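PDB 5GZT: chitinase from Paenibacillus sp. FPU-7, which probably hydrolyses chitin and chitodextrins at internal N-acetyl-beta-D-glucosaminide (1->4)-beta-linkages, acting as an endochitinase with two glycoside hydrolase family 18 regions. Local coordinates for residues P182-L186 with Y255-K261; L199-Y204 with P238-F242; Y1059-T1065 with L1077-A1082. All coordinates share one frame; numbering follows the deposited sequence.

Overall arrangement
Contacts 1 and 2 belong to one beta-sandwich domain. Their centres are about 9 Å apart, and they touch directly: Tyr255 CZ lies 3.6 Å from Leu199 CD2. Contact 1 (182-186 with 255-261) packs one sheet on the other, whereas contact 2 (199-204 with 238-242) is strand pairing within the sheet that also contains 184-191; in sequence, contact 2 falls between the two halves of contact 1. Contact 3 (1059-1065 with 1077-1082) lies in the second family 18 region, on the opposite side of the chain's centre, its centre about 68 and about 69 Å from those of contacts 1 and 2. The sodium site, formed by Glu44, Thr50, Phe52 and Ser72, uses no residue of the three contacts.

Contact 1 (P182-L186 with Y255-K261); sequences PVVKL and YSVKTAK
A sheet-on-sheet interface of a beta-sandwich is formed where Val184 and Leu186 pack on Tyr255, Val257 and Thr259. Two observations support this reading: the axes of strands 184-186 and 255-261 come no closer than 7.7 Å, and no hydrogen bond joins the segments, so the contact is made by side chains reaching across rather than by strand pairing. The two strands run in roughly opposite directions, 151° apart. Val257 stands at the centre. Its CG1, set between the backbone N and carbonyl carbon (chi1 64°), reaches both Val184 CG1, at 3.6 Å, and Leu186 CD2. The latter pair is tight, with 3.3 Å between Leu186 CD2 and Val257 CG1, and the two side chains run past each other in opposite directions. The branches of Leu186 divide their work at Tyr255: CD2 sits at the ring edge, in its plane, while CD1 approaches the phenol end, 3.4 Å from Tyr255 OH. Val184 likewise uses both methyls, turning CG2 onto Thr259 OG1 at 3.3 Å. That hydroxyl also lies 3.6 Å from Pro182 CB; it is buried among carbons and has no polar partner in the model. At the far end the bent Lys261 chain crosses the Pro182 ring at a slant, its CD 3.5 Å from Pro182 CG, a contact of the aliphatic part of the lysine. Strand 184-191 is an edge strand of its four-stranded antiparallel sheet and pairs there with 197-203, whose Phe201 touches both Val184 and Val257. On the other side of the interface, strand 251-261 runs between 210-215 and 264-284, with Ile212 beside Val257, while the Pro182 carbonyl is tied to Ser266 OG of strand 264-284.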
loop_
_atom_site.group_PDB
_atom_site.type_symbol
_atom_site.label_atom_id
_atom_site.label_comp_id
_atom_site.label_asym_id
_atom_site.label_seq_id
_atom_site.Cartn_x
_atom_site.Cartn_y
_atom_site.Cartn_z
ATOM N N PRO B 182 21.863 11.982 32.735
ATOM C CA PRO B 182 21.068 11.002 31.984
ATOM C C PRO B 182 21.243 11.167 30.467
ATOM O O PRO B 182 20.870 12.198 29.898
ATOM C CB PRO B 182 19.621 11.279 32.430
ATOM C CG PRO B 182 19.625 12.672 32.953
ATOM C CD PRO B 182 21.014 12.963 33.446
ATOM N N VAL B 183 21.853 10.156 29.849
ATOM C CA VAL B 183 22.023 10.057 28.397
ATOM C C VAL B 183 21.089 8.938 27.925
ATOM O O VAL B 183 21.027 7.886 28.577
ATOM C CB VAL B 183 23.505 9.740 28.051
ATOM C CG1 VAL B 183 23.688 9.265 26.606
ATOM C CG2 VAL B 183 24.381 10.954 28.338
ATOM N N VAL B 184 20.359 9.174 26.823
ATOM C CA VAL B 184 19.560 8.125 26.119
ATOM C C VAL B 184 20.219 7.724 24.803
ATOM O O VAL B 184 20.318 8.564 23.924
ATOM C CB VAL B 184 18.127 8.621 25.762
ATOM C CG1 VAL B 184 17.385 7.577 24.908
ATOM C CG2 VAL B 184 17.344 8.989 27.027
ATOM N N LYS B 185 20.649 6.466 24.672
ATOM C CA LYS B 185 21.067 5.869 23.371
ATOM C C LYS B 185 20.003 4.934 22.720
ATOM O O LYS B 185 19.613 3.917 23.307
ATOM C CB LYS B 185 22.340 5.059 23.533
ATOM C CG LYS B 185 23.507 5.846 24.106
ATOM C CD LYS B 185 24.794 5.013 24.174
ATOM C CE LYS B 185 25.284 4.522 22.817
ATOM N NZ LYS B 185 25.307 5.605 21.792
ATOM N N LEU B 186 19.587 5.258 21.490
ATOM C CA LEU B 186 18.664 4.413 20.687
ATOM C C LEU B 186 19.377 3.153 20.202
ATOM O O LEU B 186 20.445 3.261 19.611
ATOM C CB LEU B 186 18.134 5.187 19.464
ATOM C CG LEU B 186 17.442 6.538 19.768
ATOM C CD1 LEU B 186 16.879 7.259 18.543
ATOM C CD2 LEU B 186 16.369 6.383 20.843
ATOM N N TYR B 255 9.521 9.406 16.159
ATOM C CA TYR B 255 9.500 9.381 17.625
ATOM C C TYR B 255 10.617 10.243 18.263
ATOM O O TYR B 255 11.682 10.437 17.672
ATOM C CB TYR B 255 9.538 7.938 18.157
ATOM C CG TYR B 255 10.845 7.230 17.919
ATOM C CD1 TYR B 255 11.139 6.679 16.682
ATOM C CD2 TYR B 255 11.795 7.121 18.921
ATOM C CE1 TYR B 255 12.348 6.040 16.444
ATOM C CE2 TYR B 255 13.008 6.478 18.694
ATOM C CZ TYR B 255 13.282 5.936 17.461
ATOM O OH TYR B 255 14.487 5.311 17.219
ATOM N N SER B 256 10.328 10.763 19.458
ATOM C CA SER B 256 11.345 11.352 20.356
ATOM C C SER B 256 11.291 10.650 21.713
ATOM O O SER B 256 10.193 10.332 22.241
ATOM C CB SER B 256 11.093 12.829 20.593
ATOM O OG SER B 256 9.890 12.969 21.338
ATOM N N VAL B 257 12.483 10.433 22.259
ATOM C CA VAL B 257 12.656 9.890 23.593
ATOM C C VAL B 257 13.636 10.779 24.414
ATOM O O VAL B 257 14.578 11.380 23.867
ATOM C CB VAL B 257 13.081 8.384 23.519
ATOM C CG1 VAL B 257 14.447 8.205 22.861
ATOM C CG2 VAL B 257 13.020 7.704 24.884
ATOM N N LYS B 258 13.362 10.872 25.716
ATOM C CA LYS B 258 14.270 11.457 26.714
ATOM C C LYS B 258 13.894 10.951 28.123
ATOM O O LYS B 258 12.694 10.698 28.417
ATOM C CB LYS B 258 14.199 12.980 26.689
ATOM C CG LYS B 258 12.772 13.458 26.579
ATOM C CD LYS B 258 12.546 14.898 26.995
ATOM C CE LYS B 258 11.219 15.026 27.729
ATOM N NZ LYS B 258 10.717 16.419 27.687
ATOM N N THR B 259 14.944 10.806 28.950
ATOM C CA THR B 259 14.880 10.516 30.400
ATOM C C THR B 259 15.111 11.790 31.260
ATOM O O THR B 259 15.452 12.862 30.744
ATOM C CB THR B 259 15.950 9.450 30.805
ATOM O OG1 THR B 259 17.243 9.774 30.245
ATOM C CG2 THR B 259 15.533 8.056 30.338
ATOM N N ALA B 260 14.924 11.670 32.575
ATOM C CA ALA B 260 15.366 12.721 33.515
ATOM C C ALA B 260 15.715 12.140 34.885
ATOM O O ALA B 260 15.636 10.926 35.085
ATOM C CB ALA B 260 14.305 13.811 33.647
ATOM N N LYS B 261 16.163 13.015 35.791
ATOM C CA LYS B 261 16.137 12.779 37.247
ATOM C C LYS B 261 15.738 14.092 37.921
ATOM O O LYS B 261 16.592 14.968 38.096
ATOM C CB LYS B 261 17.490 12.315 37.805
ATOM C CG LYS B 261 18.137 11.145 37.085
ATOM C CD LYS B 261 19.354 11.520 36.249
ATOM C CE LYS B 261 20.644 10.949 36.813
ATOM N NZ LYS B 261 20.803 11.173 38.264
#

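Contact 2 (L199-Y204 with P238-F242); sequences LKFNAY and PEVTF
Phe201 and Val240 form the tight, buried part of this antiparallel strand pair. Val240 CG1 sits over one face of the Phe201 ring, offset toward the rim, 3.6 Å from the centroid and 29° off the ring normal. Phe201 CG and Val240 CG1 both sit between backbone N and carbonyl carbon (chi1 52° for Phe201, 39° for Val240), which tips the ring toward the partner strand, where it meets the methyl. Ala203 CB adds a further contact to the same methyl, 3.8 Å from Val240 CG1. Leu199 and Phe242 continue this face side by side, with Leu199 CD1 3.9 Å from Phe242 CD2. Backbone bonds fix the register: Phe201 and Val240 bond each other in both directions, as do Leu199 and Phe242, and Ala203 N donates to Pro238 O at 2.9 Å. The other face, carrying Lys200, Asn202, Glu239 and Thr241, is only partly buried. It is locally tight where Lys200 runs alongside Thr241, its CG 3.4 Å from Thr241 CG2, and looser at the charged ends: Lys200 NZ stays 4.5 Å from Glu239 OE1, beyond a salt bridge, so any attraction between the charges is probably modest. The partly exposed Asn202 lies beside the Pro238 ring, with OD1 3.5 Å from Pro238 CG. Strand 197-203 is flanked on its other side by 184-191, and 239-243 by 233-235. The face bearing Phe201 packs on strands 251-261 and 210-215 of the opposing sheet, where Val257 meets Phe201 and Ile212 meets Phe242.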
loop_
_atom_site.group_PDB
_atom_site.type_symbol
_atom_site.label_atom_id
_atom_site.label_comp_id
_atom_site.label_asym_id
_atom_site.label_seq_id
_atom_site.Cartn_x
_atom_site.Cartn_y
_atom_site.Cartn_z
ATOM N N LEU B 199 10.053 0.308 20.604
ATOM C CA LEU B 199 11.249 1.170 20.691
ATOM C C LEU B 199 12.180 0.693 21.780
ATOM O O LEU B 199 11.800 0.701 22.954
ATOM C CB LEU B 199 10.835 2.586 20.999
ATOM C CG LEU B 199 10.067 3.205 19.860
ATOM C CD1 LEU B 199 9.351 4.473 20.296
ATOM C CD2 LEU B 199 11.017 3.471 18.696
ATOM N N LYS B 200 13.378 0.266 21.383
ATOM C CA LYS B 200 14.418 -0.118 22.318
ATOM C C LYS B 200 15.522 0.915 22.368
ATOM O O LYS B 200 16.044 1.340 21.312
ATOM C CB LYS B 200 15.051 -1.459 21.956
ATOM C CG LYS B 200 14.152 -2.670 22.166
ATOM C CD LYS B 200 14.939 -3.982 22.238
ATOM C CE LYS B 200 15.854 -4.144 21.025
ATOM N NZ LYS B 200 16.544 -5.462 20.929
ATOM N N PHE B 201 15.888 1.264 23.611
ATOM C CA PHE B 201 16.973 2.207 23.919
ATOM C C PHE B 201 17.673 1.856 25.245
ATOM O O PHE B 201 17.042 1.326 26.188
ATOM C CB PHE B 201 16.465 3.664 23.938
ATOM C CG PHE B 201 15.250 3.910 24.821
ATOM C CD1 PHE B 201 13.968 3.555 24.406
ATOM C CD2 PHE B 201 15.368 4.573 26.041
ATOM C CE1 PHE B 201 12.835 3.821 25.202
ATOM C CE2 PHE B 201 14.239 4.837 26.836
ATOM C CZ PHE B 201 12.972 4.454 26.424
ATOM N N ASN B 202 18.985 2.114 25.278
ATOM C CA ASN B 202 19.791 2.111 26.521
ATOM C C ASN B 202 19.674 3.487 27.197
ATOM O O ASN B 202 20.063 4.499 26.598
ATOM C CB ASN B 202 21.270 1.774 26.244
ATOM C CG ASN B 202 21.491 0.291 25.907
ATOM O OD1 ASN B 202 20.961 -0.620 26.575
ATOM N ND2 ASN B 202 22.311 0.041 24.890
ATOM N N ALA B 203 19.104 3.516 28.414
ATOM C CA ALA B 203 18.951 4.754 29.212
ATOM C C ALA B 203 19.913 4.748 30.406
ATOM O O ALA B 203 19.623 4.167 31.458
ATOM C CB ALA B 203 17.508 4.946 29.684
ATOM N N TYR B 204 21.062 5.396 30.222
ATOM C CA TYR B 204 22.002 5.632 31.308
ATOM C C TYR B 204 21.365 6.654 32.263
ATOM O O TYR B 204 20.629 7.568 31.837
ATOM C CB TYR B 204 23.355 6.113 30.778
ATOM C CG TYR B 204 23.967 5.227 29.693
ATOM C CD1 TYR B 204 24.010 3.828 29.831
ATOM C CD2 TYR B 204 24.508 5.792 28.529
ATOM C CE1 TYR B 204 24.567 3.028 28.847
ATOM C CE2 TYR B 204 25.062 4.998 27.544
ATOM C CZ TYR B 204 25.091 3.621 27.708
ATOM O OH TYR B 204 25.647 2.835 26.736
ATOM N N PRO B 238 20.837 -1.222 31.416
ATOM C CA PRO B 238 20.503 0.008 30.663
ATOM C C PRO B 238 19.281 -0.182 29.694
ATOM O O PRO B 238 18.620 0.811 29.345
ATOM C CB PRO B 238 21.811 0.335 29.912
ATOM C CG PRO B 238 22.504 -0.977 29.747
ATOM C CD PRO B 238 22.039 -1.892 30.857
ATOM N N GLU B 239 18.974 -1.432 29.311
ATOM C CA GLU B 239 17.926 -1.749 28.314
ATOM C C GLU B 239 16.494 -1.341 28.730
ATOM O O GLU B 239 15.984 -1.813 29.738
ATOM C CB GLU B 239 17.951 -3.264 27.994
ATOM C CG GLU B 239 18.976 -3.689 26.942
ATOM C CD GLU B 239 18.404 -3.662 25.532
ATOM O OE1 GLU B 239 17.581 -4.546 25.208
ATOM O OE2 GLU B 239 18.766 -2.749 24.753
ATOM N N VAL B 240 15.842 -0.473 27.964
ATOM C CA VAL B 240 14.416 -0.195 28.190
ATOM C C VAL B 240 13.719 -0.240 26.853
ATOM O O VAL B 240 14.260 0.221 25.876
ATOM C CB VAL B 240 14.153 1.135 28.935
ATOM C CG1 VAL B 240 15.093 2.213 28.470
ATOM C CG2 VAL B 240 12.697 1.599 28.806
ATOM N N THR B 241 12.525 -0.813 26.829
ATOM C CA THR B 241 11.803 -1.084 25.583
ATOM C C THR B 241 10.360 -0.553 25.692
ATOM O O THR B 241 9.602 -0.977 26.576
ATOM C CB THR B 241 11.781 -2.599 25.255
ATOM O OG1 THR B 241 10.850 -3.249 26.127
ATOM C CG2 THR B 241 13.165 -3.242 25.403
ATOM N N PHE B 242 9.994 0.391 24.828
ATOM C CA PHE B 242 8.640 0.895 24.832
ATOM C C PHE B 242 7.805 0.092 23.816
ATOM O O PHE B 242 8.309 -0.263 22.746
ATOM C CB PHE B 242 8.630 2.382 24.531
ATOM C CG PHE B 242 7.269 2.908 24.236
ATOM C CD1 PHE B 242 6.374 3.147 25.265
ATOM C CD2 PHE B 242 6.864 3.113 22.922
ATOM C CE1 PHE B 242 5.099 3.616 25.002
ATOM C CE2 PHE B 242 5.592 3.572 22.652
ATOM C CZ PHE B 242 4.704 3.817 23.693
#

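Contact 3 (Y1059-T1065 with L1077-A1082); sequences YFDKGYT and LYNPDA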
loop_
_atom_site.group_PDB
_atom_site.type_symbol
_atom_site.label_atom_id
_atom_site.label_comp_id
_atom_site.label_asym_id
_atom_site.label_seq_id
_atom_site.Cartn_x
_atom_site.Cartn_y
_atom_site.Cartn_z
ATOM N N TYR B 1059 -42.173 15.579 -15.645
ATOM C CA TYR B 1059 -40.681 15.515 -15.614
ATOM C C TYR B 1059 -40.081 14.986 -16.898
ATOM O O TYR B 1059 -39.201 15.604 -17.528
ATOM C CB TYR B 1059 -40.189 14.623 -14.473
ATOM C CG TYR B 1059 -40.298 15.226 -13.118
ATOM C CD1 TYR B 1059 -41.526 15.324 -12.483
ATOM C CD2 TYR B 1059 -39.173 15.679 -12.465
ATOM C CE1 TYR B 1059 -41.618 15.889 -11.216
ATOM C CE2 TYR B 1059 -39.262 16.268 -11.211
ATOM C CZ TYR B 1059 -40.479 16.346 -10.598
ATOM O OH TYR B 1059 -40.521 16.907 -9.350
ATOM N N PHE B 1060 -40.581 13.838 -17.311
ATOM C CA PHE B 1060 -40.134 13.248 -18.554
ATOM C C PHE B 1060 -40.318 14.235 -19.735
ATOM O O PHE B 1060 -41.443 14.739 -19.991
ATOM C CB PHE B 1060 -40.841 11.905 -18.843
ATOM C CG PHE B 1060 -40.530 10.765 -17.835
ATOM C CD1 PHE B 1060 -39.347 10.749 -17.030
ATOM C CD2 PHE B 1060 -41.439 9.694 -17.705
ATOM C CE1 PHE B 1060 -39.116 9.696 -16.130
ATOM C CE2 PHE B 1060 -41.198 8.646 -16.818
ATOM C CZ PHE B 1060 -40.043 8.650 -16.034
ATOM N N ASP B 1061 -39.197 14.488 -20.426
ATOM C CA ASP B 1061 -39.133 15.396 -21.596
ATOM C C ASP B 1061 -39.599 16.825 -21.283
ATOM O O ASP B 1061 -40.274 17.451 -22.078
ATOM C CB ASP B 1061 -39.949 14.843 -22.754
ATOM C CG ASP B 1061 -39.633 13.421 -23.055
ATOM O OD1 ASP B 1061 -38.436 13.100 -23.182
ATOM O OD2 ASP B 1061 -40.582 12.618 -23.164
ATOM N N LYS B 1062 -39.264 17.291 -20.088
ATOM C CA LYS B 1062 -39.557 18.632 -19.634
ATOM C C LYS B 1062 -38.265 19.169 -19.149
ATOM O O LYS B 1062 -38.184 19.729 -18.069
ATOM C CB LYS B 1062 -40.543 18.645 -18.484
ATOM C CG LYS B 1062 -41.877 19.217 -18.821
ATOM C CD LYS B 1062 -42.704 18.295 -19.687
ATOM C CE LYS B 1062 -44.153 18.544 -19.285
ATOM N NZ LYS B 1062 -45.050 17.679 -20.085
ATOM N N GLY B 1063 -37.230 18.980 -19.956
ATOM C CA GLY B 1063 -35.912 19.471 -19.594
ATOM C C GLY B 1063 -35.140 18.511 -18.719
ATOM O O GLY B 1063 -34.054 18.861 -18.263
ATOM N N TYR B 1064 -35.699 17.307 -18.489
ATOM C CA TYR B 1064 -35.030 16.274 -17.718
ATOM C C TYR B 1064 -34.541 15.322 -18.764
ATOM O O TYR B 1064 -35.301 14.901 -19.657
ATOM C CB TYR B 1064 -35.996 15.570 -16.705
ATOM C CG TYR B 1064 -36.247 16.415 -15.484
ATOM C CD1 TYR B 1064 -35.368 16.373 -14.392
ATOM C CD2 TYR B 1064 -37.330 17.307 -15.424
ATOM C CE1 TYR B 1064 -35.559 17.186 -13.264
ATOM C CE2 TYR B 1064 -37.544 18.097 -14.292
ATOM C CZ TYR B 1064 -36.654 18.067 -13.232
ATOM O OH TYR B 1064 -36.849 18.915 -12.143
ATOM N N THR B 1065 -33.277 14.941 -18.615
ATOM C CA THR B 1065 -32.723 13.822 -19.379
ATOM C C THR B 1065 -32.534 12.582 -18.468
ATOM O O THR B 1065 -32.088 12.706 -17.292
ATOM C CB THR B 1065 -31.367 14.208 -20.018
ATOM O OG1 THR B 1065 -31.502 15.503 -20.640
ATOM C CG2 THR B 1065 -30.913 13.163 -21.030
ATOM N N LEU B 1077 -32.663 11.078 -13.447
ATOM C CA LEU B 1077 -33.026 12.202 -14.298
ATOM C C LEU B 1077 -32.154 13.350 -13.838
ATOM O O LEU B 1077 -31.937 13.472 -12.639
ATOM C CB LEU B 1077 -34.493 12.583 -14.119
ATOM C CG LEU B 1077 -35.578 12.013 -15.024
ATOM C CD1 LEU B 1077 -35.273 10.724 -15.713
ATOM C CD2 LEU B 1077 -36.928 11.959 -14.313
ATOM N N TYR B 1078 -31.675 14.172 -14.790
ATOM C CA TYR B 1078 -31.056 15.470 -14.474
ATOM C C TYR B 1078 -31.673 16.563 -15.374
ATOM O O TYR B 1078 -32.063 16.334 -16.560
ATOM C CB TYR B 1078 -29.521 15.415 -14.582
ATOM C CG TYR B 1078 -28.837 16.659 -14.011
ATOM C CD1 TYR B 1078 -28.860 16.913 -12.656
ATOM C CD2 TYR B 1078 -28.193 17.601 -14.848
ATOM C CE1 TYR B 1078 -28.310 18.051 -12.121
ATOM C CE2 TYR B 1078 -27.600 18.758 -14.300
ATOM C CZ TYR B 1078 -27.666 18.981 -12.941
ATOM O OH TYR B 1078 -27.081 20.076 -12.324
ATOM N N ASN B 1079 -31.873 17.713 -14.761
ATOM C CA ASN B 1079 -32.363 18.912 -15.475
ATOM C C ASN B 1079 -31.490 20.053 -14.923
ATOM O O ASN B 1079 -31.676 20.491 -13.788
ATOM C CB ASN B 1079 -33.859 19.169 -15.257
ATOM C CG ASN B 1079 -34.374 20.418 -16.008
ATOM O OD1 ASN B 1079 -33.613 21.320 -16.348
ATOM N ND2 ASN B 1079 -35.678 20.452 -16.279
ATOM N N PRO B 1080 -30.500 20.516 -15.719
ATOM C CA PRO B 1080 -29.623 21.608 -15.227
ATOM C C PRO B 1080 -30.417 22.906 -14.903
ATOM O O PRO B 1080 -30.063 23.685 -13.972
ATOM C CB PRO B 1080 -28.614 21.810 -16.376
ATOM C CG PRO B 1080 -29.095 20.999 -17.552
ATOM C CD PRO B 1080 -30.342 20.235 -17.158
ATOM N N ASP B 1081 -31.541 23.080 -15.588
ATOM C CA ASP B 1081 -32.291 24.327 -15.489
ATOM C C ASP B 1081 -33.341 24.433 -14.380
ATOM O O ASP B 1081 -33.792 25.548 -14.101
ATOM C CB ASP B 1081 -32.922 24.611 -16.860
ATOM C CG ASP B 1081 -31.861 24.686 -17.971
ATOM O OD1 ASP B 1081 -30.693 25.096 -17.701
ATOM O OD2 ASP B 1081 -32.189 24.301 -19.097
ATOM N N ALA B 1082 -33.718 23.327 -13.733
ATOM C CA ALA B 1082 -34.977 23.327 -12.974
ATOM C C ALA B 1082 -34.934 24.144 -11.700
ATOM O O ALA B 1082 -35.747 25.064 -11.549
ATOM C CB ALA B 1082 -35.464 21.920 -12.706
HETATM O O HOH W 1 -33.025 21.181 -19.631
#
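The Tyr1064 ring and the Asn1079 side chain cross at about a right angle, with ring and amide planes 83° apart. Asn1079 CB rests over one ring face, 3.4 Å from the centroid and 17° off the normal, while Tyr1059 CD2 lies over the opposite face, so the ring is held between the two. With chi1 at -180°, Asn1079 stands its amide up from the ring: ND2 stays over the face near Tyr1064 CE2 and CD2, while OD1 points away and accepts from Asp1081 N at 2.8 Å, an Asx turn at the start of the type I turn 1079-1082. The phenol end of Tyr1064 reaches that turn as well, its OH 3.4 Å from Ala1082 CB. The turn begins at the last residue of a beta-hairpin, strands 1065-1069 and 1074-1079, at its open end, within the second family 18 region; Thr1065 and Tyr1078 are a hydrogen-bonded antiparallel pair, Thr1065 N to Tyr1078 O measuring 2.8 Å. Beside Tyr1064, whose CD1 meets Leu1077 CB, Leu1077 stands nearly perpendicular to Phe1060 and puts CD2 at the edge of its ring, 3.6 Å from Phe1060 CE1. Ile1088 of strand 1086-1089 touches both Leu1077 and Tyr1059.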